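Local atomic coordinates of plantacyanin (Spinacia oleracea, PDB entry 1F56), a protein that binds a single copper ion in a cupredoxin beta barrel and probably serves as a small electron-transfer protein in the plant. Residues A[7-11]-A[82-86]. Numbering follows the deposited sequence.
Sequences WSFNV and GGMKI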
ATOM      1  N   TRP A   7      -1.341  -8.544   0.704  1.00 13.84           N
ATOM      2  CA  TRP A   7      -0.058  -7.847   0.799  1.00 14.20           C
ATOM      3  C   TRP A   7       1.119  -8.809   0.863  1.00 13.37           C
ATOM      4  O   TRP A   7       1.454  -9.331   1.920  1.00 14.05           O
ATOM      5  CB  TRP A   7      -0.080  -6.941   2.036  1.00 10.20           C
ATOM      6  CG  TRP A   7       0.966  -5.871   2.058  1.00 17.27           C
ATOM      7  CD1 TRP A   7       1.823  -5.591   3.093  1.00 16.68           C
ATOM      8  CD2 TRP A   7       1.232  -4.896   1.038  1.00 13.31           C
ATOM      9  NE1 TRP A   7       2.594  -4.502   2.784  1.00  8.74           N
ATOM     10  CE2 TRP A   7       2.262  -4.052   1.530  1.00 11.37           C
ATOM     11  CE3 TRP A   7       0.699  -4.646  -0.242  1.00 17.85           C
ATOM     12  CZ2 TRP A   7       2.772  -2.975   0.790  1.00  9.70           C
ATOM     13  CZ3 TRP A   7       1.205  -3.565  -0.984  1.00 22.87           C
ATOM     14  CH2 TRP A   7       2.235  -2.742  -0.459  1.00 21.19           C
ATOM     15  N   SER A   8       1.735  -9.048  -0.286  1.00 17.17           N
ATOM     16  CA  SER A   8       2.873  -9.948  -0.370  1.00 22.63           C
ATOM     17  C   SER A   8       3.779  -9.496  -1.510  1.00 20.59           C
ATOM     18  O   SER A   8       3.458  -8.534  -2.209  1.00 24.04           O
ATOM     19  CB  SER A   8       2.399 -11.373  -0.631  1.00 28.56           C
ATOM     20  OG  SER A   8       3.490 -12.274  -0.535  1.00 50.58           O
ATOM     21  N   PHE A   9       4.899 -10.182  -1.709  1.00 21.23           N
ATOM     22  CA  PHE A   9       5.812  -9.806  -2.791  1.00 24.81           C
ATOM     23  C   PHE A   9       5.024  -9.746  -4.093  1.00 26.68           C
ATOM     24  O   PHE A   9       5.279  -8.916  -4.957  1.00 28.49           O
ATOM     25  CB  PHE A   9       6.968 -10.808  -2.860  1.00 34.06           C
ATOM     26  CG  PHE A   9       7.899 -10.723  -1.674  1.00 33.51           C
ATOM     27  CD1 PHE A   9       8.921  -9.782  -1.646  1.00 28.59           C
ATOM     28  CD2 PHE A   9       7.707 -11.538  -0.562  1.00 28.42           C
ATOM     29  CE1 PHE A   9       9.738  -9.652  -0.527  1.00 19.03           C
ATOM     30  CE2 PHE A   9       8.517 -11.418   0.565  1.00 31.98           C
ATOM     31  CZ  PHE A   9       9.532 -10.474   0.582  1.00 32.37           C
ATOM     32  N   ASN A  10       4.046 -10.629  -4.226  1.00 28.10           N
ATOM     33  CA  ASN A  10       3.200 -10.608  -5.403  1.00 29.68           C
ATOM     34  C   ASN A  10       1.858 -10.085  -4.886  1.00 26.47           C
ATOM     35  O   ASN A  10       1.009 -10.856  -4.429  1.00 26.26           O
ATOM     36  CB  ASN A  10       3.054 -12.014  -5.995  1.00 35.90           C
ATOM     37  CG  ASN A  10       2.176 -12.034  -7.236  1.00 59.12           C
ATOM     38  OD1 ASN A  10       0.946 -12.072  -7.145  1.00 73.53           O
ATOM     39  ND2 ASN A  10       2.805 -11.988  -8.406  1.00 74.43           N
ATOM     40  N   VAL A  11       1.685  -8.768  -4.933  1.00 23.94           N
ATOM     41  CA  VAL A  11       0.461  -8.140  -4.439  1.00 24.19           C
ATOM     42  C   VAL A  11      -0.776  -8.534  -5.239  1.00 28.90           C
ATOM     43  O   VAL A  11      -0.744  -8.531  -6.468  1.00 26.26           O
ATOM     44  CB  VAL A  11       0.560  -6.612  -4.487  1.00 22.35           C
ATOM     45  CG1 VAL A  11      -0.696  -6.009  -3.886  1.00 21.54           C
ATOM     46  CG2 VAL A  11       1.798  -6.140  -3.737  1.00 23.61           C
ATOM     47  N   GLY A  82      11.420  -5.922  -4.563  1.00 24.09           N
ATOM     48  CA  GLY A  82      10.866  -7.209  -4.946  1.00 21.43           C
ATOM     49  C   GLY A  82       9.440  -7.097  -5.454  1.00 25.70           C
ATOM     50  O   GLY A  82       8.794  -8.111  -5.735  1.00 25.87           O
ATOM     51  N   GLY A  83       8.939  -5.867  -5.559  1.00 20.09           N
ATOM     52  CA  GLY A  83       7.593  -5.664  -6.060  1.00 22.57           C
ATOM     53  C   GLY A  83       6.529  -5.262  -5.052  1.00 22.36           C
ATOM     54  O   GLY A  83       5.365  -5.069  -5.414  1.00 20.48           O
ATOM     55  N   MET A  84       6.894  -5.145  -3.782  1.00 20.78           N
ATOM     56  CA  MET A  84       5.896  -4.754  -2.807  1.00 20.51           C
ATOM     57  C   MET A  84       5.629  -3.248  -2.825  1.00 18.61           C
ATOM     58  O   MET A  84       6.098  -2.493  -1.975  1.00 13.70           O
ATOM     59  CB  MET A  84       6.291  -5.221  -1.408  1.00 25.51           C
ATOM     60  CG  MET A  84       6.093  -6.708  -1.200  1.00 25.83           C
ATOM     61  SD  MET A  84       6.110  -7.177   0.541  1.00 22.54           S
ATOM     62  CE  MET A  84       4.327  -7.021   0.987  1.00 20.30           C
ATOM     63  N   LYS A  85       4.869  -2.816  -3.819  1.00 16.81           N
ATOM     64  CA  LYS A  85       4.513  -1.404  -3.937  1.00 21.28           C
ATOM     65  C   LYS A  85       3.289  -1.319  -4.850  1.00 23.24           C
ATOM     66  O   LYS A  85       3.159  -2.124  -5.778  1.00 20.23           O
ATOM     67  CB  LYS A  85       5.670  -0.610  -4.566  1.00 12.87           C
ATOM     68  CG  LYS A  85       5.984  -1.089  -5.978  1.00 22.17           C
ATOM     69  CD  LYS A  85       6.667  -0.035  -6.822  1.00 36.72           C
ATOM     70  CE  LYS A  85       8.122   0.146  -6.481  1.00 39.87           C
ATOM     71  NZ  LYS A  85       8.756   1.115  -7.430  1.00 39.24           N
ATOM     72  N   ILE A  86       2.387  -0.379  -4.578  1.00 18.07           N
ATOM     73  CA  ILE A  86       1.229  -0.197  -5.440  1.00 15.47           C
ATOM     74  C   ILE A  86       0.802   1.252  -5.489  1.00 18.60           C
ATOM     75  O   ILE A  86       0.998   2.014  -4.536  1.00 14.49           O
ATOM     76  CB  ILE A  86      -0.009  -1.012  -5.009  1.00 27.29           C
ATOM     77  CG1 ILE A  86      -0.341  -0.740  -3.546  1.00 20.34           C
ATOM     78  CG2 ILE A  86       0.210  -2.481  -5.288  1.00 44.31           C
ATOM     79  CD1 ILE A  86      -1.650  -1.396  -3.100  1.00 28.69           C
TER
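M84 leaves its backbone with CG opposite the carbonyl carbon (chi1 -75°) and then bends at chi3, 90°, which turns the methyl CE onto the indole of W7; that ring reaches it because its own CG lies opposite the backbone N (chi1 -163°). CE sits almost squarely over the five-membered ring, 3.5 Å from the W7 centroid, a CH-pi contact. A flexible thioether suits this place, for its sulfur meets a second ring at the same time: M84 SD lies over the face of F9, 4.4 Å from that ring's centroid, in a Met-aromatic contact. The backbone between the two aromatics closes in as well, with M84 CG 3.4 Å from S8 O and 3.5 Å from F9 CA. The six-membered ring of the broad indole also reaches strand 85-90, where W7 CZ3 comes 4.1 Å from I86 CG1, while its buried NE1 is satisfied by the carbonyl of N35. A leucine in place of W7 has neither the flat surface under CE nor an N-H, and would probably leave N35 O without its mate and the methionine freer to turn. Beyond the indole, V11 CG1 touches I86 CG2 at 3.9 Å. At the positive phi of G83 a CB would jam against the carbonyl O of G82 and also crowd F9 O, so a residue without a side chain suits the place. M84 is a ligand of the copper ion, together with H34, C74 and H79, and F9 packs against both histidine rings. Loop 7-11 thus backs the methionine ligand at the copper end of the barrel, within the His-Cys-His-Met site of a cupredoxin.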